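Intracellular exo-alpha-(1->5)-L-arabinofuranosidase (Bifidobacterium longum, PDB 2Y2W) removes terminal alpha-L-arabinofuranosyl residues from arabinans and arabinoxylan by hydrolysis, a key step in breaking down plant cell walls. Local coordinates at residues Arg62-Phe67 with Glu436-Ala441; Glu308-Phe313 with Leu336-Trp341; Thr430-Ala435 with Val535-Leu540; Val469-Glu474 with Thr478-Ala483. One frame throughout, in Å; residues are numbered along the deposited sequence.

Interaction 1: residues Arg62-Phe67 with Glu436-Ala441; sequences RLFGSF and EAALHA
Phe64 lays one face of its ring against Ala438 of the helix 431-440, and from 62-67 the contact is made by this one aromatic side chain. The main interaction is a CH-pi contact: CA of Ala438 stands 3.6 Å from the centroid of the Phe64 ring, only 11° off the normal and over the middle of the face. The ring reaches this place because CG is anti to the carbonyl carbon of Phe64 (chi1 -52°), which sends it out from the chain toward the helix. Around this centre lie apolar contacts with three alanine methyls. CB of Ala438 meets CG of Phe64 at 3.9 Å, CB of Ala437 meets CE1 at 3.7 Å, and CB of Ala441 comes to 3.8 Å from CZ. Alanine suits all three places, because with a methyl as the whole side chain a ring can come right down onto the helix backbone. No hydrogen bond crosses between the segments. The carbonyl of Ala437, which the ring approaches obliquely, instead accepts the N-H of Ala441 in its own segment. Another side of this segment faces the beta domain, Ala437 on Leu482 and Ala441 on Leu480. Phe64 lies where the chain enters strand 65-67, the first strand of the (beta/alpha)8 barrel that forms the catalytic core in glycoside hydrolase family 51.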
loop_
_atom_site.group_PDB
_atom_site.type_symbol
_atom_site.label_atom_id
_atom_site.label_comp_id
_atom_site.label_asym_id
_atom_site.label_seq_id
_atom_site.Cartn_x
_atom_site.Cartn_y
_atom_site.Cartn_z
ATOM N N ARG D 62 28.862 -15.603 12.306
ATOM C CA ARG D 62 27.642 -15.624 11.491
ATOM C C ARG D 62 27.880 -16.092 10.059
ATOM O O ARG D 62 26.928 -16.368 9.322
ATOM C CB ARG D 62 26.969 -14.250 11.475
ATOM C CG ARG D 62 26.192 -13.915 12.732
ATOM C CD ARG D 62 25.104 -12.911 12.418
ATOM N NE ARG D 62 24.459 -12.402 13.624
ATOM C CZ ARG D 62 24.562 -11.152 14.064
ATOM N NH1 ARG D 62 25.283 -10.255 13.396
ATOM N NH2 ARG D 62 23.934 -10.796 15.173
ATOM N N LEU D 63 29.151 -16.180 9.672
ATOM C CA LEU D 63 29.528 -16.685 8.357
ATOM C C LEU D 63 29.144 -18.157 8.184
ATOM O O LEU D 63 28.983 -18.636 7.058
ATOM C CB LEU D 63 31.030 -16.495 8.125
ATOM C CG LEU D 63 31.504 -16.330 6.680
ATOM C CD1 LEU D 63 31.068 -14.986 6.120
ATOM C CD2 LEU D 63 33.012 -16.468 6.593
ATOM N N PHE D 64 28.992 -18.862 9.302
ATOM C CA PHE D 64 28.612 -20.270 9.283
ATOM C C PHE D 64 27.140 -20.471 9.641
ATOM O O PHE D 64 26.778 -21.408 10.354
ATOM C CB PHE D 64 29.534 -21.088 10.191
ATOM C CG PHE D 64 30.997 -20.868 9.914
ATOM C CD1 PHE D 64 31.573 -21.323 8.729
ATOM C CD2 PHE D 64 31.795 -20.192 10.829
ATOM C CE1 PHE D 64 32.918 -21.113 8.465
ATOM C CE2 PHE D 64 33.144 -19.977 10.574
ATOM C CZ PHE D 64 33.707 -20.438 9.388
ATOM N N GLY D 65 26.294 -19.582 9.130
ATOM C CA GLY D 65 24.858 -19.687 9.330
ATOM C C GLY D 65 24.179 -20.510 8.253
ATOM O O GLY D 65 24.760 -20.770 7.197
ATOM N N SER D 66 22.945 -20.926 8.532
ATOM C CA SER D 66 22.125 -21.634 7.554
ATOM C C SER D 66 20.745 -20.989 7.435
ATOM O O SER D 66 20.548 -19.850 7.861
ATOM C CB SER D 66 22.010 -23.124 7.898
ATOM O OG SER D 66 21.391 -23.843 6.843
ATOM N N PHE D 67 19.796 -21.729 6.866
ATOM C CA PHE D 67 18.529 -21.174 6.427
ATOM C C PHE D 67 17.470 -22.273 6.384
ATOM O O PHE D 67 17.621 -23.265 5.677
ATOM C CB PHE D 67 18.734 -20.506 5.053
ATOM C CG PHE D 67 17.473 -19.983 4.395
ATOM C CD1 PHE D 67 16.416 -19.470 5.139
ATOM C CD2 PHE D 67 17.379 -19.960 3.006
ATOM C CE1 PHE D 67 15.276 -18.978 4.514
ATOM C CE2 PHE D 67 16.243 -19.468 2.374
ATOM C CZ PHE D 67 15.192 -18.977 3.132
ATOM N N GLU D 436 34.129 -28.617 8.743
ATOM C CA GLU D 436 35.534 -28.289 8.987
ATOM C C GLU D 436 35.787 -26.791 9.117
ATOM O O GLU D 436 36.504 -26.359 10.023
ATOM C CB GLU D 436 36.431 -28.882 7.897
ATOM C CG GLU D 436 37.090 -30.196 8.294
ATOM C CD GLU D 436 38.153 -30.026 9.372
ATOM O OE1 GLU D 436 38.860 -28.994 9.369
ATOM O OE2 GLU D 436 38.283 -30.934 10.220
ATOM N N ALA D 437 35.200 -26.009 8.215
ATOM C CA ALA D 437 35.334 -24.559 8.253
ATOM C C ALA D 437 34.628 -23.979 9.476
ATOM O O ALA D 437 35.152 -23.082 10.131
ATOM C CB ALA D 437 34.798 -23.940 6.977
ATOM N N ALA D 438 33.450 -24.515 9.790
ATOM C CA ALA D 438 32.641 -24.021 10.901
ATOM C C ALA D 438 33.264 -24.287 12.267
ATOM O O ALA D 438 33.118 -23.478 13.182
ATOM C CB ALA D 438 31.235 -24.606 10.837
ATOM N N LEU D 439 33.964 -25.411 12.398
ATOM C CA LEU D 439 34.514 -25.832 13.689
ATOM C C LEU D 439 35.969 -25.423 13.954
ATOM O O LEU D 439 36.434 -25.516 15.092
ATOM C CB LEU D 439 34.342 -27.346 13.891
ATOM C CG LEU D 439 32.945 -27.873 14.250
ATOM C CD1 LEU D 439 32.899 -29.390 14.136
ATOM C CD2 LEU D 439 32.506 -27.430 15.643
ATOM N N HIS D 440 36.682 -24.969 12.923
ATOM C CA HIS D 440 38.117 -24.690 13.068
ATOM C C HIS D 440 38.613 -23.343 12.528
ATOM O O HIS D 440 39.682 -22.875 12.927
ATOM C CB HIS D 440 38.942 -25.844 12.492
ATOM C CG HIS D 440 38.679 -27.157 13.159
ATOM N ND1 HIS D 440 39.229 -27.495 14.376
ATOM C CD2 HIS D 440 37.908 -28.206 12.789
ATOM C CE1 HIS D 440 38.816 -28.702 14.722
ATOM N NE2 HIS D 440 38.014 -29.155 13.775
ATOM N N ALA D 441 37.850 -22.723 11.632
ATOM C CA ALA D 441 38.211 -21.401 11.125
ATOM C C ALA D 441 37.970 -20.339 12.197
ATOM O O ALA D 441 36.913 -19.709 12.241
ATOM C CB ALA D 441 37.447 -21.076 9.847
#

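Interaction 2: residues Glu308-Phe313 with Leu336-Trp341; sequences EDMTKF and LSFDEW
Phe338 pushes the CZ end of its ring between Met310 and Phe313, two residues about one helical turn apart on the buried side of helix 307-327. The packing is tightest at Met310, whose CG lies 3.7 Å from CZ of Phe338. CG of Met310 is anti to its backbone N (chi1 -175°), which carries the chain out toward the strand, and a bend at chi3 then brings CE to 3.8 Å from CE2 of Phe338. The sulfur stays higher, with SD 4.8 Å from the ring centroid and 25° off its normal, a Met-aromatic contact at some distance. On the other flank the edge of Phe338 faces the ring of Phe313 in an edge-to-face pair, planes at 60° and centroids 5.5 Å apart. The flexible thioether can follow the Phe338 ring, while the flat face of Phe313 receives its edge. The contact is looser toward Trp341, where CE of Met310 comes no nearer to CB than 4.4 Å, while Lys312 of the same helix is turned out to solvent. An alanine in place of Phe338 would probably leave Met310 and the face of Phe313 without their shared partner and open a gap between helix and strand. Phe338 is also the centre of an inverse gamma turn, two residues before Glu340, the probable nucleophile. Strand 280-287 touches this core through Tyr287 on Met310 and Cys283 on Phe338, and helix 382-397 closes over Met310 and Trp341 with Leu391.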
loop_
_atom_site.group_PDB
_atom_site.type_symbol
_atom_site.label_atom_id
_atom_site.label_comp_id
_atom_site.label_asym_id
_atom_site.label_seq_id
_atom_site.Cartn_x
_atom_site.Cartn_y
_atom_site.Cartn_z
ATOM N N GLU D 308 34.547 -17.348 -8.702
ATOM C CA GLU D 308 34.872 -16.136 -9.461
ATOM C C GLU D 308 33.661 -15.224 -9.652
ATOM O O GLU D 308 33.796 -13.999 -9.671
ATOM C CB GLU D 308 35.471 -16.503 -10.821
ATOM C CG GLU D 308 36.767 -17.307 -10.744
ATOM C CD GLU D 308 37.923 -16.516 -10.155
ATOM O OE1 GLU D 308 38.195 -15.395 -10.641
ATOM O OE2 GLU D 308 38.563 -17.021 -9.208
ATOM N N ASP D 309 32.485 -15.832 -9.803
ATOM C CA ASP D 309 31.223 -15.103 -9.850
ATOM C C ASP D 309 30.973 -14.415 -8.505
ATOM O O ASP D 309 30.629 -13.234 -8.464
ATOM C CB ASP D 309 30.073 -16.051 -10.212
ATOM C CG ASP D 309 28.744 -15.331 -10.391
ATOM O OD1 ASP D 309 28.042 -15.102 -9.381
ATOM O OD2 ASP D 309 28.399 -14.993 -11.544
ATOM N N MET D 310 31.174 -15.159 -7.417
ATOM C CA MET D 310 31.000 -14.644 -6.057
ATOM C C MET D 310 31.975 -13.505 -5.731
ATOM O O MET D 310 31.603 -12.547 -5.055
ATOM C CB MET D 310 31.125 -15.780 -5.033
ATOM C CG MET D 310 30.833 -15.367 -3.594
ATOM S SD MET D 310 31.087 -16.684 -2.389
ATOM C CE MET D 310 29.474 -17.461 -2.382
ATOM N N THR D 311 33.212 -13.614 -6.213
ATOM C CA THR D 311 34.221 -12.566 -6.021
ATOM C C THR D 311 33.771 -11.242 -6.652
ATOM O O THR D 311 33.798 -10.197 -5.997
ATOM C CB THR D 311 35.611 -13.002 -6.565
ATOM O OG1 THR D 311 36.021 -14.213 -5.916
ATOM C CG2 THR D 311 36.665 -11.929 -6.317
ATOM N N LYS D 312 33.350 -11.300 -7.915
ATOM C CA LYS D 312 32.767 -10.144 -8.598
ATOM C C LYS D 312 31.499 -9.651 -7.902
ATOM O O LYS D 312 31.312 -8.444 -7.733
ATOM C CB LYS D 312 32.475 -10.468 -10.066
ATOM C CG LYS D 312 33.524 -9.944 -11.027
ATOM C CD LYS D 312 33.204 -10.319 -12.469
ATOM C CE LYS D 312 33.853 -9.352 -13.466
ATOM N NZ LYS D 312 35.340 -9.256 -13.320
ATOM N N PHE D 313 30.644 -10.595 -7.505
ATOM C CA PHE D 313 29.424 -10.314 -6.745
ATOM C C PHE D 313 29.740 -9.457 -5.515
ATOM O O PHE D 313 29.134 -8.402 -5.309
ATOM C CB PHE D 313 28.771 -11.635 -6.309
ATOM C CG PHE D 313 27.277 -11.564 -6.123
ATOM C CD1 PHE D 313 26.684 -10.547 -5.376
ATOM C CD2 PHE D 313 26.460 -12.538 -6.687
ATOM C CE1 PHE D 313 25.303 -10.497 -5.205
ATOM C CE2 PHE D 313 25.079 -12.496 -6.521
ATOM C CZ PHE D 313 24.499 -11.473 -5.778
ATOM N N LEU D 336 27.939 -6.961 4.272
ATOM C CA LEU D 336 27.272 -7.848 3.330
ATOM C C LEU D 336 26.760 -9.095 4.030
ATOM O O LEU D 336 27.422 -9.636 4.924
ATOM C CB LEU D 336 28.220 -8.237 2.192
ATOM C CG LEU D 336 28.235 -7.405 0.905
ATOM C CD1 LEU D 336 28.486 -5.917 1.156
ATOM C CD2 LEU D 336 29.272 -7.966 -0.056
ATOM N N SER D 337 25.576 -9.543 3.618
ATOM C CA SER D 337 24.959 -10.743 4.167
ATOM C C SER D 337 24.602 -11.725 3.055
ATOM O O SER D 337 23.556 -11.596 2.411
ATOM C CB SER D 337 23.714 -10.381 4.984
ATOM O OG SER D 337 23.138 -11.529 5.586
ATOM N N PHE D 338 25.477 -12.701 2.829
ATOM C CA PHE D 338 25.231 -13.760 1.851
ATOM C C PHE D 338 24.221 -14.779 2.382
ATOM O O PHE D 338 24.541 -15.954 2.566
ATOM C CB PHE D 338 26.544 -14.445 1.462
ATOM C CG PHE D 338 27.062 -14.041 0.114
ATOM C CD1 PHE D 338 27.836 -12.897 -0.036
ATOM C CD2 PHE D 338 26.771 -14.807 -1.012
ATOM C CE1 PHE D 338 28.313 -12.523 -1.288
ATOM C CE2 PHE D 338 27.243 -14.442 -2.266
ATOM C CZ PHE D 338 28.017 -13.299 -2.406
ATOM N N ASP D 339 22.993 -14.315 2.605
ATOM C CA ASP D 339 21.985 -15.099 3.318
ATOM C C ASP D 339 21.313 -16.204 2.496
ATOM O O ASP D 339 20.506 -16.970 3.026
ATOM C CB ASP D 339 20.953 -14.191 4.010
ATOM C CG ASP D 339 20.313 -13.179 3.070
ATOM O OD1 ASP D 339 20.545 -13.241 1.843
ATOM O OD2 ASP D 339 19.567 -12.312 3.575
ATOM N N GLU D 340 21.647 -16.283 1.212
ATOM C CA GLU D 340 21.277 -17.431 0.387
ATOM C C GLU D 340 22.405 -17.772 -0.584
ATOM O O GLU D 340 22.592 -17.095 -1.595
ATOM C CB GLU D 340 19.958 -17.187 -0.358
ATOM C CG GLU D 340 18.712 -17.458 0.480
ATOM C CD GLU D 340 17.423 -17.433 -0.323
ATOM O OE1 GLU D 340 17.415 -17.913 -1.479
ATOM O OE2 GLU D 340 16.406 -16.942 0.213
ATOM N N TRP D 341 23.168 -18.809 -0.255
ATOM C CA TRP D 341 24.242 -19.286 -1.124
ATOM C C TRP D 341 24.293 -20.810 -1.160
ATOM O O TRP D 341 23.729 -21.475 -0.292
ATOM C CB TRP D 341 25.599 -18.696 -0.707
ATOM C CG TRP D 341 26.162 -19.251 0.575
ATOM C CD1 TRP D 341 25.940 -18.785 1.838
ATOM C CD2 TRP D 341 27.049 -20.371 0.713
ATOM N NE1 TRP D 341 26.626 -19.543 2.754
ATOM C CE2 TRP D 341 27.315 -20.526 2.091
ATOM C CE3 TRP D 341 27.642 -21.261 -0.195
ATOM C CZ2 TRP D 341 28.151 -21.532 2.587
ATOM C CZ3 TRP D 341 28.471 -22.264 0.298
ATOM C CH2 TRP D 341 28.718 -22.389 1.679
#

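Interaction 3: residues Thr430-Ala435 with Val535-Leu540; sequences TFYPFA and VTPQPL
Helix 431-440 and the extended chain leading into the short strand 538-539 come closest at Tyr432 and Pro537, whose CA atoms are 7.2 Å apart. No hydrogen bond links the two segments, and the contact is made by side chains. CG of Tyr432 is anti to the carbonyl carbon (chi1 -57°), which turns the ring toward Pro537. Pro537 sets its CD over one face of that ring, 3.6 Å from the centroid and 17° off the normal, a CH-pi contact displaced toward the rim. The CG of Pro537 adds to it, meeting CB of Tyr432 at 3.6 Å. Proline is well suited here: its rigid ring presents a ready-made apolar surface to an aromatic face, its CD hydrogens probably made slightly positive by the adjoining nitrogen. Farther along Tyr432, the hydroxyl OH lies 3.6 Å from CG2 of Thr536, while CE2 approaches the carbonyl O of Val535. NE2 of Gln538 donates to the carbonyl O of Thr536 at 2.7 Å, from well above the carbonyl plane. Strand 512-518 backs this surface, with Leu518 touching Pro433 and Val535, and Gln516 touching Pro537. On its other sides the helix meets the barrel, Phe431 and Phe434 packing on Leu103 of helix 94-103 and Phe434 also on Met392 of helix 382-397.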
loop_
_atom_site.group_PDB
_atom_site.type_symbol
_atom_site.label_atom_id
_atom_site.label_comp_id
_atom_site.label_asym_id
_atom_site.label_seq_id
_atom_site.Cartn_x
_atom_site.Cartn_y
_atom_site.Cartn_z
ATOM N N THR D 430 28.434 -32.214 0.677
ATOM C CA THR D 430 28.597 -30.792 0.995
ATOM C C THR D 430 28.644 -30.512 2.497
ATOM O O THR D 430 28.980 -29.401 2.914
ATOM C CB THR D 430 27.467 -29.941 0.377
ATOM O OG1 THR D 430 26.198 -30.465 0.787
ATOM C CG2 THR D 430 27.549 -29.951 -1.142
ATOM N N PHE D 431 28.299 -31.518 3.299
ATOM C CA PHE D 431 28.350 -31.440 4.762
ATOM C C PHE D 431 29.772 -31.236 5.283
ATOM O O PHE D 431 30.007 -30.407 6.166
ATOM C CB PHE D 431 27.758 -32.722 5.362
ATOM C CG PHE D 431 27.618 -32.698 6.857
ATOM C CD1 PHE D 431 28.694 -33.019 7.680
ATOM C CD2 PHE D 431 26.398 -32.379 7.444
ATOM C CE1 PHE D 431 28.563 -33.005 9.065
ATOM C CE2 PHE D 431 26.253 -32.363 8.832
ATOM C CZ PHE D 431 27.338 -32.677 9.642
ATOM N N TYR D 432 30.709 -31.993 4.723
ATOM C CA TYR D 432 32.070 -32.098 5.250
ATOM C C TYR D 432 32.957 -30.850 5.090
ATOM O O TYR D 432 33.725 -30.539 5.999
ATOM C CB TYR D 432 32.761 -33.351 4.695
ATOM C CG TYR D 432 32.008 -34.638 4.978
ATOM C CD1 TYR D 432 32.099 -35.264 6.222
ATOM C CD2 TYR D 432 31.200 -35.227 4.004
ATOM C CE1 TYR D 432 31.409 -36.448 6.489
ATOM C CE2 TYR D 432 30.502 -36.410 4.262
ATOM C CZ TYR D 432 30.612 -37.014 5.507
ATOM O OH TYR D 432 29.931 -38.185 5.771
ATOM N N PRO D 433 32.866 -30.136 3.944
ATOM C CA PRO D 433 33.640 -28.895 3.845
ATOM C C PRO D 433 33.115 -27.786 4.754
ATOM O O PRO D 433 33.896 -26.941 5.205
ATOM C CB PRO D 433 33.481 -28.487 2.373
ATOM C CG PRO D 433 33.059 -29.714 1.674
ATOM C CD PRO D 433 32.231 -30.470 2.658
ATOM N N PHE D 434 31.807 -27.794 5.014
ATOM C CA PHE D 434 31.184 -26.797 5.884
ATOM C C PHE D 434 31.562 -27.028 7.346
ATOM O O PHE D 434 31.998 -26.099 8.029
ATOM C CB PHE D 434 29.660 -26.793 5.714
ATOM C CG PHE D 434 28.985 -25.602 6.337
ATOM C CD1 PHE D 434 28.583 -25.626 7.671
ATOM C CD2 PHE D 434 28.754 -24.450 5.591
ATOM C CE1 PHE D 434 27.961 -24.527 8.252
ATOM C CE2 PHE D 434 28.132 -23.341 6.163
ATOM C CZ PHE D 434 27.734 -23.380 7.496
ATOM N N ALA D 435 31.398 -28.266 7.811
ATOM C CA ALA D 435 31.731 -28.647 9.186
ATOM C C ALA D 435 33.159 -28.252 9.578
ATOM O O ALA D 435 33.366 -27.614 10.612
ATOM C CB ALA D 435 31.510 -30.138 9.390
ATOM N N VAL D 535 31.097 -41.285 -0.102
ATOM C CA VAL D 535 32.008 -40.156 -0.301
ATOM C C VAL D 535 32.264 -39.455 1.035
ATOM O O VAL D 535 31.522 -38.555 1.440
ATOM C CB VAL D 535 31.480 -39.147 -1.357
ATOM C CG1 VAL D 535 32.503 -38.039 -1.607
ATOM C CG2 VAL D 535 31.137 -39.854 -2.661
ATOM N N THR D 536 33.314 -39.894 1.720
ATOM C CA THR D 536 33.721 -39.306 2.992
ATOM C C THR D 536 35.155 -38.791 2.877
ATOM O O THR D 536 35.920 -39.291 2.049
ATOM C CB THR D 536 33.612 -40.324 4.154
ATOM O OG1 THR D 536 34.289 -41.537 3.802
ATOM C CG2 THR D 536 32.152 -40.633 4.468
ATOM N N PRO D 537 35.522 -37.775 3.687
ATOM C CA PRO D 537 36.894 -37.264 3.669
ATOM C C PRO D 537 37.904 -38.335 4.055
ATOM O O PRO D 537 37.716 -39.039 5.051
ATOM C CB PRO D 537 36.872 -36.154 4.723
ATOM C CG PRO D 537 35.461 -35.733 4.796
ATOM C CD PRO D 537 34.659 -36.977 4.576
ATOM N N GLN D 538 38.958 -38.453 3.252
ATOM C CA GLN D 538 40.014 -39.434 3.475
ATOM C C GLN D 538 41.288 -38.734 3.946
ATOM O O GLN D 538 41.517 -37.576 3.593
ATOM C CB GLN D 538 40.286 -40.234 2.193
ATOM C CG GLN D 538 39.057 -40.925 1.592
ATOM C CD GLN D 538 38.361 -41.870 2.561
ATOM O OE1 GLN D 538 38.987 -42.754 3.146
ATOM N NE2 GLN D 538 37.057 -41.688 2.727
ATOM N N PRO D 539 42.111 -39.425 4.762
ATOM C CA PRO D 539 43.374 -38.849 5.223
ATOM C C PRO D 539 44.270 -38.399 4.069
ATOM O O PRO D 539 44.470 -39.142 3.107
ATOM C CB PRO D 539 44.025 -40.006 5.984
ATOM C CG PRO D 539 42.883 -40.810 6.476
ATOM C CD PRO D 539 41.849 -40.734 5.389
ATOM N N LEU D 540 44.782 -37.176 4.172
ATOM C CA LEU D 540 45.697 -36.623 3.181
ATOM C C LEU D 540 47.117 -37.129 3.430
ATOM O O LEU D 540 47.511 -37.349 4.579
ATOM C CB LEU D 540 45.652 -35.089 3.225
ATOM C CG LEU D 540 46.659 -34.251 2.427
ATOM C CD1 LEU D 540 46.469 -34.408 0.922
ATOM C CD2 LEU D 540 46.565 -32.790 2.829
#

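Interaction 4: residues Val469-Glu474 with Thr478-Ala483; sequences VVTWDE and TGLLLA
Val469 and Leu482, with Thr471 and Leu480 beside them, are the regular hydrogen-bonded pairs of an antiparallel beta hairpin in the C-terminal beta domain. N of Val469 donates to O of Leu482 at 2.9 Å, and the return bond from Leu482 N runs to Val469 O. Thr471 and Leu480 repeat the pattern, again with 2.9 Å from Thr471 N to Leu480 O. The strand axes run at 171°, nearly antiparallel. On one face of the sheet CG2 of Val469 packs on CB of Leu482 at 3.8 Å, and Thr471 lies alongside Leu480, pointing the same way. On the other face CG2 of Val470 meets CD1 of Leu481. Beta-branched and leucine side chains suit such strands, being at ease in extended backbone and apolar enough for a core. Near the turn Trp472, its CG anti to the backbone N (chi1 173°), brings the edge of its indole to Gly479 and also touches Phe564 of strand 558-564. Gly479 follows a cis peptide bond; its positive phi favours glycine, and a side-chain carbon there would be crowded by OG1 of Thr478. A serine in place of Trp472 would probably leave Gly479 and Phe564 without their aromatic neighbour and open a gap beside the turn. Outside the hairpin, helix 431-440 lies over Leu480 and Leu482, and helix 382-397 over Val469. A water accepts the N-H of Gly479 at 3.1 Å, and a weak bond from OG1 of Thr471 reaches the same water.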
loop_
_atom_site.group_PDB
_atom_site.type_symbol
_atom_site.label_atom_id
_atom_site.label_comp_id
_atom_site.label_asym_id
_atom_site.label_seq_id
_atom_site.Cartn_x
_atom_site.Cartn_y
_atom_site.Cartn_z
ATOM N N VAL D 469 42.547 -20.423 1.745
ATOM C CA VAL D 469 42.502 -19.496 2.891
ATOM C C VAL D 469 43.285 -20.017 4.088
ATOM O O VAL D 469 43.403 -21.227 4.287
ATOM C CB VAL D 469 41.063 -19.218 3.408
ATOM C CG1 VAL D 469 40.417 -18.100 2.638
ATOM C CG2 VAL D 469 40.204 -20.484 3.407
ATOM N N VAL D 470 43.792 -19.091 4.896
ATOM C CA VAL D 470 44.448 -19.434 6.155
ATOM C C VAL D 470 43.765 -18.707 7.313
ATOM O O VAL D 470 43.651 -17.480 7.306
ATOM C CB VAL D 470 45.961 -19.087 6.138
ATOM C CG1 VAL D 470 46.616 -19.443 7.469
ATOM C CG2 VAL D 470 46.670 -19.803 4.995
ATOM N N THR D 471 43.297 -19.476 8.294
ATOM C CA THR D 471 42.764 -18.908 9.531
ATOM C C THR D 471 43.702 -19.215 10.693
ATOM O O THR D 471 44.215 -20.333 10.813
ATOM C CB THR D 471 41.332 -19.397 9.844
ATOM O OG1 THR D 471 41.246 -20.813 9.644
ATOM C CG2 THR D 471 40.324 -18.701 8.944
ATOM N N TRP D 472 43.921 -18.213 11.543
ATOM C CA TRP D 472 44.948 -18.286 12.580
ATOM C C TRP D 472 44.552 -17.550 13.857
ATOM O O TRP D 472 44.206 -16.365 13.826
ATOM C CB TRP D 472 46.270 -17.737 12.026
ATOM C CG TRP D 472 47.385 -17.601 13.025
ATOM C CD1 TRP D 472 47.911 -16.438 13.509
ATOM C CD2 TRP D 472 48.119 -18.663 13.648
ATOM N NE1 TRP D 472 48.922 -16.706 14.398
ATOM C CE2 TRP D 472 49.073 -18.064 14.502
ATOM C CE3 TRP D 472 48.064 -20.061 13.569
ATOM C CZ2 TRP D 472 49.966 -18.814 15.275
ATOM C CZ3 TRP D 472 48.952 -20.807 14.339
ATOM C CH2 TRP D 472 49.890 -20.179 15.179
ATOM N N ASP D 473 44.605 -18.273 14.975
ATOM C CA ASP D 473 44.387 -17.701 16.302
ATOM C C ASP D 473 45.743 -17.487 16.975
ATOM O O ASP D 473 46.474 -18.447 17.242
ATOM C CB ASP D 473 43.500 -18.627 17.148
ATOM C CG ASP D 473 42.828 -17.911 18.311
ATOM O OD1 ASP D 473 43.524 -17.231 19.095
ATOM O OD2 ASP D 473 41.592 -18.044 18.451
ATOM N N GLU D 474 46.069 -16.222 17.239
ATOM C CA GLU D 474 47.356 -15.838 17.825
ATOM C C GLU D 474 47.466 -16.224 19.306
ATOM O O GLU D 474 48.559 -16.211 19.879
ATOM C CB GLU D 474 47.586 -14.332 17.645
ATOM C CG GLU D 474 49.051 -13.901 17.678
ATOM C CD GLU D 474 49.233 -12.387 17.653
ATOM O OE1 GLU D 474 48.404 -11.683 17.034
ATOM O OE2 GLU D 474 50.217 -11.899 18.249
ATOM N N THR D 478 46.822 -22.158 16.608
ATOM C CA THR D 478 45.850 -22.909 15.782
ATOM C C THR D 478 44.807 -21.994 15.117
ATOM O O THR D 478 44.094 -21.267 15.808
ATOM C CB THR D 478 45.142 -24.079 16.558
ATOM O OG1 THR D 478 44.302 -24.819 15.663
ATOM C CG2 THR D 478 44.309 -23.569 17.744
ATOM N N GLY D 479 44.710 -22.018 13.785
ATOM C CA GLY D 479 45.556 -22.839 12.919
ATOM C C GLY D 479 44.779 -23.738 11.973
ATOM O O GLY D 479 44.520 -24.900 12.294
ATOM N N LEU D 480 44.407 -23.202 10.809
ATOM C CA LEU D 480 43.713 -23.978 9.771
ATOM C C LEU D 480 43.972 -23.463 8.353
ATOM O O LEU D 480 43.937 -22.255 8.101
ATOM C CB LEU D 480 42.199 -24.035 10.038
ATOM C CG LEU D 480 41.298 -24.683 8.975
ATOM C CD1 LEU D 480 41.409 -26.204 8.984
ATOM C CD2 LEU D 480 39.851 -24.253 9.154
ATOM N N LEU D 481 44.231 -24.399 7.441
ATOM C CA LEU D 481 44.338 -24.108 6.012
ATOM C C LEU D 481 43.303 -24.900 5.215
ATOM O O LEU D 481 43.203 -26.123 5.348
ATOM C CB LEU D 481 45.751 -24.408 5.489
ATOM C CG LEU D 481 45.972 -24.461 3.968
ATOM C CD1 LEU D 481 45.895 -23.078 3.331
ATOM C CD2 LEU D 481 47.298 -25.118 3.627
ATOM N N LEU D 482 42.542 -24.186 4.392
ATOM C CA LEU D 482 41.586 -24.797 3.473
ATOM C C LEU D 482 42.002 -24.471 2.044
ATOM O O LEU D 482 42.247 -23.309 1.719
ATOM C CB LEU D 482 40.168 -24.280 3.739
ATOM C CG LEU D 482 39.557 -24.456 5.133
ATOM C CD1 LEU D 482 38.476 -23.414 5.378
ATOM C CD2 LEU D 482 39.003 -25.857 5.323
ATOM N N ALA D 483 42.088 -25.497 1.198
ATOM C CA ALA D 483 42.496 -25.312 -0.196
ATOM C C ALA D 483 41.684 -26.163 -1.170
ATOM O O ALA D 483 41.249 -27.265 -0.837
ATOM C CB ALA D 483 43.989 -25.583 -0.361
HETATM O O HOH W 1 41.983 -20.678 12.978
#

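Helix 431-440 ties three of the contacts together: interactions 1 and 3 both use it, and at its C-terminal end Ala441 of interaction 1 meets interaction 4, its CA 3.4 Å from OG1 of Thr471. In this way the barrel, reached through Phe64, is joined to the beta domain of 469-474 and 478-483. Phe434, in segment 430-435 of interaction 3, also touches the barrel, with CZ 3.6 Å from the backbone O of Phe64 and CE2 4.0 Å from CZ2 of Trp341. Interaction 2 holds Glu340, the probable nucleophile, and Phe67 of interaction 1 comes to it, CE2 3.3 Å from OE2, whereas interactions 3 and 4 have centres about 23 and 22 Å from that of interaction 2.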